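PDB 2E7V: transmembrane protease from Mus musculus, which is probably a membrane-anchored serine endopeptidase, represented here by its non-catalytic SEA domain, an alpha/beta module found in the extracellular part of membrane proteins. Local coordinates for residues A[11-16]-A[67-72]; A[39-44]-A[105-110]; A[55-60]-A[71-76]. All coordinates share one frame; numbering follows the deposited sequence.

Interaction 1: residues A[11-16]-A[67-72]; sequences FQILNV and TGVVAD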
loop_
_atom_site.group_PDB
_atom_site.type_symbol
_atom_site.label_atom_id
_atom_site.label_comp_id
_atom_site.label_asym_id
_atom_site.label_seq_id
_atom_site.Cartn_x
_atom_site.Cartn_y
_atom_site.Cartn_z
ATOM N N PHE A 11 5.691 1.668 1.581
ATOM C CA PHE A 11 5.566 0.390 0.902
ATOM C C PHE A 11 6.433 0.312 -0.333
ATOM O O PHE A 11 6.422 1.221 -1.174
ATOM C CB PHE A 11 4.135 0.166 0.426
ATOM C CG PHE A 11 3.136 -0.006 1.522
ATOM C CD1 PHE A 11 2.879 -1.274 2.054
ATOM C CD2 PHE A 11 2.402 1.081 1.986
ATOM C CE1 PHE A 11 1.889 -1.447 3.034
ATOM C CE2 PHE A 11 1.426 0.917 2.955
ATOM C CZ PHE A 11 1.165 -0.357 3.481
ATOM N N GLN A 12 7.161 -0.782 -0.466
ATOM C CA GLN A 12 7.961 -0.977 -1.665
ATOM C C GLN A 12 6.936 -1.253 -2.776
ATOM O O GLN A 12 6.086 -2.131 -2.633
ATOM C CB GLN A 12 8.890 -2.183 -1.497
ATOM C CG GLN A 12 10.094 -1.939 -0.592
ATOM C CD GLN A 12 10.032 -2.724 0.704
ATOM O OE1 GLN A 12 9.544 -2.233 1.728
ATOM N NE2 GLN A 12 10.520 -3.960 0.666
ATOM N N ILE A 13 7.001 -0.508 -3.874
ATOM C CA ILE A 13 6.055 -0.712 -4.967
ATOM C C ILE A 13 6.742 -1.592 -6.000
ATOM O O ILE A 13 7.500 -1.119 -6.844
ATOM C CB ILE A 13 5.615 0.644 -5.586
ATOM C CG1 ILE A 13 5.031 1.549 -4.486
ATOM C CG2 ILE A 13 4.567 0.415 -6.675
ATOM C CD1 ILE A 13 3.893 0.898 -3.657
ATOM N N LEU A 14 6.471 -2.890 -5.910
ATOM C CA LEU A 14 7.089 -3.881 -6.774
ATOM C C LEU A 14 6.774 -3.782 -8.263
ATOM O O LEU A 14 5.681 -3.391 -8.664
ATOM C CB LEU A 14 6.725 -5.291 -6.277
ATOM C CG LEU A 14 6.860 -5.591 -4.778
ATOM C CD1 LEU A 14 6.475 -7.046 -4.507
ATOM C CD2 LEU A 14 8.294 -5.339 -4.320
ATOM N N ASN A 15 7.767 -4.130 -9.074
ATOM C CA ASN A 15 7.640 -4.174 -10.526
ATOM C C ASN A 15 7.343 -2.857 -11.252
ATOM O O ASN A 15 6.744 -2.859 -12.331
ATOM C CB ASN A 15 6.589 -5.235 -10.871
ATOM C CG ASN A 15 6.829 -6.545 -10.123
ATOM O OD1 ASN A 15 5.891 -7.268 -9.762
ATOM N ND2 ASN A 15 8.099 -6.856 -9.891
ATOM N N VAL A 16 7.751 -1.736 -10.663
ATOM C CA VAL A 16 7.545 -0.435 -11.298
ATOM C C VAL A 16 8.852 0.351 -11.257
ATOM O O VAL A 16 9.420 0.587 -10.189
ATOM C CB VAL A 16 6.459 0.406 -10.590
ATOM C CG1 VAL A 16 6.258 1.715 -11.334
ATOM C CG2 VAL A 16 5.164 -0.363 -10.510
ATOM N N THR A 67 16.332 2.289 -8.053
ATOM C CA THR A 67 15.696 2.602 -9.329
ATOM C C THR A 67 14.224 2.248 -9.203
ATOM O O THR A 67 13.438 2.474 -10.125
ATOM C CB THR A 67 16.293 1.790 -10.489
ATOM O OG1 THR A 67 16.167 0.388 -10.212
ATOM C CG2 THR A 67 17.753 2.151 -10.690
ATOM N N GLY A 68 13.868 1.686 -8.049
ATOM C CA GLY A 68 12.494 1.301 -7.782
ATOM C C GLY A 68 11.686 2.409 -7.131
ATOM O O GLY A 68 12.185 3.512 -6.912
ATOM N N VAL A 69 10.432 2.109 -6.807
ATOM C CA VAL A 69 9.539 3.085 -6.200
ATOM C C VAL A 69 9.048 2.691 -4.808
ATOM O O VAL A 69 8.813 1.514 -4.526
ATOM C CB VAL A 69 8.288 3.299 -7.099
ATOM C CG1 VAL A 69 7.401 4.406 -6.518
ATOM C CG2 VAL A 69 8.717 3.615 -8.530
ATOM N N VAL A 70 8.905 3.686 -3.936
ATOM C CA VAL A 70 8.379 3.466 -2.592
ATOM C C VAL A 70 7.260 4.473 -2.412
ATOM O O VAL A 70 7.411 5.641 -2.771
ATOM C CB VAL A 70 9.418 3.703 -1.489
ATOM C CG1 VAL A 70 8.711 3.774 -0.136
ATOM C CG2 VAL A 70 10.423 2.581 -1.471
ATOM N N ALA A 71 6.136 4.018 -1.870
ATOM C CA ALA A 71 4.997 4.896 -1.662
ATOM C C ALA A 71 4.742 5.136 -0.178
ATOM O O ALA A 71 4.646 4.187 0.604
ATOM C CB ALA A 71 3.761 4.295 -2.314
ATOM N N ASP A 72 4.682 6.400 0.220
ATOM C CA ASP A 72 4.379 6.710 1.611
ATOM C C ASP A 72 2.859 6.823 1.625
ATOM O O ASP A 72 2.275 7.653 0.924
ATOM C CB ASP A 72 5.042 8.009 2.057
ATOM C CG ASP A 72 6.560 7.939 1.982
ATOM O OD1 ASP A 72 7.132 6.857 2.247
ATOM O OD2 ASP A 72 7.180 8.965 1.664
HETATM O O HOH W 1 10.054 -0.500 -7.848
#
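F11 and A71 face each other as an antiparallel hydrogen-bonded pair. F11 N donates to A71 O at 2.9 Å, and A71 N returns a bond of the same length to F11 O. F11 O also receives a CA-H...O contact from V70 CA, at 3.3 Å. Further along, I13 N donates to V69 O at 2.8 Å.

The side chains of F11, I13, V69 and A71 share one face. I13 points CG1 beside its own backbone N (chi1 -56°), and this carries CD1 to 3.7 Å from A71 CB. Q12 and V70 lie on the other face. The two strands, 4-14 and 68-78, are the central pair of the SEA domain's four-stranded sheet, which is packed against helices as in a ferredoxin-like alpha/beta sandwich.

A type II turn runs from I13 to V16, and here a water bridges the two backbones. It donates to I13 O and V16 O and accepts from V69 N at 2.8 Å. V16 CG1 also touches V69 CG2, at 4.2 Å. In the next shell, I37 of helix 28-46 packs on I13 and A71. I107 of strand 106-107 packs on F11 and I13, while R63 and E65 of strand 54-65 touch V70.

Interaction 2: residues A[39-44]-A[105-110]; sequences AMITDE and LEIAPS
M40 and I41 of helix 28-46 meet I107 of strand 106-107, where a helix packs on the short edge strand of the alpha/beta sandwich of the SEA domain. The contact is apolar and small, with 186 Å² buried over both sides.

The tight part is made by M40, I41 and I107. M40 gives up the largest area of the three. Its side chain and that of I107 run antiparallel past one another, and the sulfur M40 SD sits 3.8 Å from I107 CG2. The I41 and I107 side chains, both buried, are roughly perpendicular. I107 CD1 reaches I41 CD1 at 3.7 Å and I41 CG1 at 3.9 Å. I41 does not aim its CB at the strand. An extended outer arm (chi2 169°) brings its CD1 within reach. I107 does point at the helix, and its two branches divide the work: CD1 goes to I41, and CG2 to M40. I37, one turn earlier on the same helix, also packs on I107. T57 of strand 54-65 also touches I41.

The loose side lies at P109, whose ring stays clear of M40 and I41. It is touched from the helix by L33 and R36. L105 and S110, at the two ends of 105-110, are exposed to solvent. E44 forms a salt bridge with R98.

A bend at chi3 (66°) sets the methyl of M40 beside two partners: M40 CE is 3.7 Å from I107 CG2, and M40 CE is 3.4 Å from A108 O.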
loop_
_atom_site.group_PDB
_atom_site.type_symbol
_atom_site.label_atom_id
_atom_site.label_comp_id
_atom_site.label_asym_id
_atom_site.label_seq_id
_atom_site.Cartn_x
_atom_site.Cartn_y
_atom_site.Cartn_z
ATOM N N ALA A 39 -6.598 1.929 -4.273
ATOM C CA ALA A 39 -7.690 0.998 -4.517
ATOM C C ALA A 39 -7.371 -0.365 -3.920
ATOM O O ALA A 39 -8.243 -1.020 -3.350
ATOM C CB ALA A 39 -7.925 0.857 -6.011
ATOM N N MET A 40 -6.123 -0.790 -4.066
ATOM C CA MET A 40 -5.674 -2.077 -3.554
ATOM C C MET A 40 -5.790 -2.130 -2.040
ATOM O O MET A 40 -6.336 -3.085 -1.480
ATOM C CB MET A 40 -4.227 -2.352 -3.989
ATOM C CG MET A 40 -4.086 -2.646 -5.495
ATOM S SD MET A 40 -2.406 -3.025 -6.015
ATOM C CE MET A 40 -2.171 -4.575 -5.154
ATOM N N ILE A 41 -5.268 -1.110 -1.375
ATOM C CA ILE A 41 -5.321 -1.050 0.082
ATOM C C ILE A 41 -6.777 -0.991 0.545
ATOM O O ILE A 41 -7.167 -1.695 1.487
ATOM C CB ILE A 41 -4.528 0.174 0.612
ATOM C CG1 ILE A 41 -3.030 -0.061 0.395
ATOM C CG2 ILE A 41 -4.818 0.398 2.095
ATOM C CD1 ILE A 41 -2.170 1.182 0.626
ATOM N N THR A 42 -7.582 -0.177 -0.129
ATOM C CA THR A 42 -8.997 -0.044 0.226
ATOM C C THR A 42 -9.717 -1.390 0.102
ATOM O O THR A 42 -10.458 -1.786 1.004
ATOM C CB THR A 42 -9.706 1.006 -0.665
ATOM O OG1 THR A 42 -9.077 2.286 -0.486
ATOM C CG2 THR A 42 -11.192 1.126 -0.297
ATOM N N ASP A 43 -9.498 -2.090 -1.010
ATOM C CA ASP A 43 -10.125 -3.396 -1.224
ATOM C C ASP A 43 -9.734 -4.406 -0.128
ATOM O O ASP A 43 -10.576 -5.167 0.344
ATOM C CB ASP A 43 -9.727 -3.974 -2.583
ATOM C CG ASP A 43 -10.415 -3.278 -3.746
ATOM O OD1 ASP A 43 -9.920 -3.417 -4.885
ATOM O OD2 ASP A 43 -11.448 -2.607 -3.534
ATOM N N GLU A 44 -8.464 -4.420 0.265
ATOM C CA GLU A 44 -8.024 -5.358 1.297
ATOM C C GLU A 44 -8.733 -5.124 2.629
ATOM O O GLU A 44 -9.221 -6.065 3.258
ATOM C CB GLU A 44 -6.511 -5.264 1.518
ATOM C CG GLU A 44 -5.671 -5.780 0.367
ATOM C CD GLU A 44 -6.059 -7.180 -0.063
ATOM O OE1 GLU A 44 -6.343 -8.022 0.818
ATOM O OE2 GLU A 44 -6.071 -7.439 -1.287
ATOM N N LEU A 105 7.093 -4.723 3.786
ATOM C CA LEU A 105 5.902 -3.913 3.628
ATOM C C LEU A 105 5.973 -3.584 2.140
ATOM O O LEU A 105 6.771 -2.743 1.709
ATOM C CB LEU A 105 5.995 -2.638 4.468
ATOM C CG LEU A 105 5.634 -2.836 5.940
ATOM C CD1 LEU A 105 6.278 -1.759 6.796
ATOM C CD2 LEU A 105 4.119 -2.809 6.076
ATOM N N GLU A 106 5.149 -4.275 1.362
ATOM C CA GLU A 106 5.131 -4.100 -0.081
ATOM C C GLU A 106 3.735 -4.196 -0.675
ATOM O O GLU A 106 2.791 -4.659 -0.036
ATOM C CB GLU A 106 6.026 -5.156 -0.738
ATOM C CG GLU A 106 5.596 -6.597 -0.419
ATOM C CD GLU A 106 6.588 -7.651 -0.908
ATOM O OE1 GLU A 106 7.802 -7.403 -0.829
ATOM O OE2 GLU A 106 6.154 -8.744 -1.351
ATOM N N ILE A 107 3.631 -3.742 -1.919
ATOM C CA ILE A 107 2.394 -3.753 -2.681
ATOM C C ILE A 107 2.802 -3.944 -4.138
ATOM O O ILE A 107 3.672 -3.218 -4.632
ATOM C CB ILE A 107 1.649 -2.403 -2.571
ATOM C CG1 ILE A 107 1.312 -2.104 -1.106
ATOM C CG2 ILE A 107 0.375 -2.434 -3.433
ATOM C CD1 ILE A 107 0.529 -0.823 -0.905
ATOM N N ALA A 108 2.194 -4.913 -4.820
ATOM C CA ALA A 108 2.507 -5.152 -6.231
ATOM C C ALA A 108 1.315 -4.802 -7.127
ATOM O O ALA A 108 0.346 -5.552 -7.200
ATOM C CB ALA A 108 2.911 -6.615 -6.446
ATOM N N PRO A 109 1.364 -3.641 -7.811
ATOM C CA PRO A 109 0.260 -3.248 -8.693
ATOM C C PRO A 109 0.037 -4.379 -9.688
ATOM O O PRO A 109 -1.092 -4.669 -10.065
ATOM C CB PRO A 109 0.782 -1.969 -9.356
ATOM C CG PRO A 109 1.643 -1.378 -8.299
ATOM C CD PRO A 109 2.395 -2.589 -7.756
ATOM N N SER A 110 1.139 -4.999 -10.112
ATOM C CA SER A 110 1.100 -6.154 -11.005
ATOM C C SER A 110 2.123 -7.188 -10.523
ATOM O O SER A 110 3.250 -6.842 -10.155
ATOM C CB SER A 110 1.418 -5.767 -12.443
ATOM O OG SER A 110 1.102 -6.849 -13.307
#

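Interaction 3: residues A[55-60]-A[71-76]; sequences IRTHVV and ADVVMK
R56 and K76 run alongside each other in the same direction. The extended K76 chain passes with CD over one face of the R56 guanidinium. Their ends, R56 NH2 and K76 NZ, are 3.8 Å apart, a close pair of like charges. Two waters accept from both groups, which probably eases the repulsion; one of them is held only weakly by K76. I55 lies aslant the same K76 chain, its CD1 against CG, CD and CE, 3.7 Å from K76 CE.

I55 and R56 both face K76, which makes a classic beta bulge. I55 N donates to K76 O, and K76 N donates to R56 O. The bulge lies in the antiparallel hairpin of strands 54-65 and 68-78, at one side of the SEA-domain sheet.

H58 and V74 are also aligned, with H58 NE2 3.5 Å from V74 CB. V60 turns roughly perpendicular to V74, and V60 CG1 meets V74 CG2 at a tight 3.4 Å. H58 and V74 share a face with R56 and K76.

T57, V59, V73 and M75 occupy the opposite face, toward helix 28-46, where T42 touches T57 and I41 touches V73. T57 places OG1 anti to its N (chi1 -172°), bringing it to 2.8 Å from V74 O, above the carbonyl plane. H58 N is a second donor to V74 O, at 3.1 Å.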
loop_
_atom_site.group_PDB
_atom_site.type_symbol
_atom_site.label_atom_id
_atom_site.label_comp_id
_atom_site.label_asym_id
_atom_site.label_seq_id
_atom_site.Cartn_x
_atom_site.Cartn_y
_atom_site.Cartn_z
ATOM N N ILE A 55 -11.523 3.906 7.225
ATOM C CA ILE A 55 -12.231 5.025 6.611
ATOM C C ILE A 55 -11.740 5.281 5.199
ATOM O O ILE A 55 -12.524 5.230 4.256
ATOM C CB ILE A 55 -12.091 6.326 7.437
ATOM C CG1 ILE A 55 -12.747 6.135 8.805
ATOM C CG2 ILE A 55 -12.790 7.492 6.700
ATOM C CD1 ILE A 55 -12.654 7.339 9.702
ATOM N N ARG A 56 -10.444 5.557 5.052
ATOM C CA ARG A 56 -9.875 5.795 3.731
ATOM C C ARG A 56 -8.352 5.866 3.779
ATOM O O ARG A 56 -7.742 6.015 4.848
ATOM C CB ARG A 56 -10.423 7.093 3.135
ATOM C CG ARG A 56 -10.057 8.317 3.941
ATOM C CD ARG A 56 -10.590 9.602 3.334
ATOM N NE ARG A 56 -10.763 10.584 4.394
ATOM C CZ ARG A 56 -11.868 10.707 5.119
ATOM N NH1 ARG A 56 -12.904 9.918 4.884
ATOM N NH2 ARG A 56 -11.927 11.601 6.095
ATOM N N THR A 57 -7.743 5.766 2.606
ATOM C CA THR A 57 -6.294 5.806 2.495
ATOM C C THR A 57 -5.845 6.710 1.355
ATOM O O THR A 57 -6.621 7.052 0.454
ATOM C CB THR A 57 -5.732 4.398 2.249
ATOM O OG1 THR A 57 -4.303 4.420 2.335
ATOM C CG2 THR A 57 -6.143 3.894 0.869
ATOM N N HIS A 58 -4.582 7.106 1.400
ATOM C CA HIS A 58 -4.050 7.947 0.350
ATOM C C HIS A 58 -2.540 7.976 0.351
ATOM O O HIS A 58 -1.890 7.988 1.406
ATOM C CB HIS A 58 -4.617 9.369 0.456
ATOM C CG HIS A 58 -4.024 10.194 1.557
ATOM N ND1 HIS A 58 -3.119 11.206 1.318
ATOM C CD2 HIS A 58 -4.245 10.195 2.893
ATOM C CE1 HIS A 58 -2.811 11.798 2.460
ATOM N NE2 HIS A 58 -3.480 11.204 3.431
ATOM N N VAL A 59 -1.998 7.943 -0.858
ATOM C CA VAL A 59 -0.569 7.988 -1.085
ATOM C C VAL A 59 -0.166 9.453 -0.871
ATOM O O VAL A 59 -0.668 10.347 -1.555
ATOM C CB VAL A 59 -0.250 7.533 -2.538
ATOM C CG1 VAL A 59 1.195 7.834 -2.894
ATOM C CG2 VAL A 59 -0.542 6.045 -2.688
ATOM N N VAL A 60 0.714 9.698 0.096
ATOM C CA VAL A 60 1.156 11.063 0.380
ATOM C C VAL A 60 2.265 11.454 -0.578
ATOM O O VAL A 60 2.489 12.632 -0.841
ATOM C CB VAL A 60 1.649 11.208 1.829
ATOM C CG1 VAL A 60 0.525 10.861 2.786
ATOM C CG2 VAL A 60 2.839 10.324 2.061
ATOM N N ALA A 71 6.136 4.018 -1.870
ATOM C CA ALA A 71 4.997 4.896 -1.662
ATOM C C ALA A 71 4.742 5.136 -0.178
ATOM O O ALA A 71 4.646 4.187 0.604
ATOM C CB ALA A 71 3.761 4.295 -2.314
ATOM N N ASP A 72 4.682 6.400 0.220
ATOM C CA ASP A 72 4.379 6.710 1.611
ATOM C C ASP A 72 2.859 6.823 1.625
ATOM O O ASP A 72 2.275 7.653 0.924
ATOM C CB ASP A 72 5.042 8.009 2.057
ATOM C CG ASP A 72 6.560 7.939 1.982
ATOM O OD1 ASP A 72 7.132 6.857 2.247
ATOM O OD2 ASP A 72 7.180 8.965 1.664
ATOM N N VAL A 73 2.240 5.957 2.420
ATOM C CA VAL A 73 0.784 5.840 2.511
ATOM C C VAL A 73 0.198 6.113 3.896
ATOM O O VAL A 73 0.701 5.601 4.910
ATOM C CB VAL A 73 0.367 4.397 2.084
ATOM C CG1 VAL A 73 -1.150 4.209 2.189
ATOM C CG2 VAL A 73 0.867 4.114 0.680
ATOM N N VAL A 74 -0.863 6.915 3.942
ATOM C CA VAL A 74 -1.536 7.213 5.206
ATOM C C VAL A 74 -2.850 6.429 5.210
ATOM O O VAL A 74 -3.532 6.362 4.189
ATOM C CB VAL A 74 -1.870 8.726 5.359
ATOM C CG1 VAL A 74 -2.858 8.926 6.505
ATOM C CG2 VAL A 74 -0.602 9.528 5.652
ATOM N N MET A 75 -3.182 5.825 6.346
ATOM C CA MET A 75 -4.420 5.067 6.482
ATOM C C MET A 75 -5.173 5.587 7.704
ATOM O O MET A 75 -4.588 5.710 8.796
ATOM C CB MET A 75 -4.131 3.561 6.643
ATOM C CG MET A 75 -3.505 2.882 5.408
ATOM S SD MET A 75 -2.618 1.325 5.828
ATOM C CE MET A 75 -1.138 2.046 6.515
ATOM N N LYS A 76 -6.458 5.905 7.515
ATOM C CA LYS A 76 -7.313 6.414 8.595
ATOM C C LYS A 76 -8.361 5.402 9.054
ATOM O O LYS A 76 -9.073 4.813 8.222
ATOM C CB LYS A 76 -8.051 7.686 8.158
ATOM C CG LYS A 76 -8.976 8.247 9.244
ATOM C CD LYS A 76 -9.601 9.577 8.867
ATOM C CE LYS A 76 -10.323 10.182 10.071
ATOM N NZ LYS A 76 -10.885 11.521 9.784
HETATM O O HOH W 2 -13.827 10.946 8.100
HETATM O O HOH W 3 -9.486 13.139 7.680
#

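Overall arrangement
Interactions 1 and 3 are sheet pairings that share strand 68-78, with A71 and D72 common to both. Interaction 1 joins it to strand 4-14 in the middle of the sheet. Interaction 3 joins it to edge strand 54-65, one of the two outermost, and one of its faces carries exposed charged and polar side chains. Interaction 2 differs in chemistry, relying on apolar contacts between helix 28-46 and strand 106-107 and lying nearest the centre of the chain. The three meet under the helix: F11 CD2 is 3.6 Å from V73 CG2, and I41 CD1 is 3.6 Å from V73 CG1. The backbone of Q12 probably bonds to L105 O and I107 N, tying interactions 1 and 2.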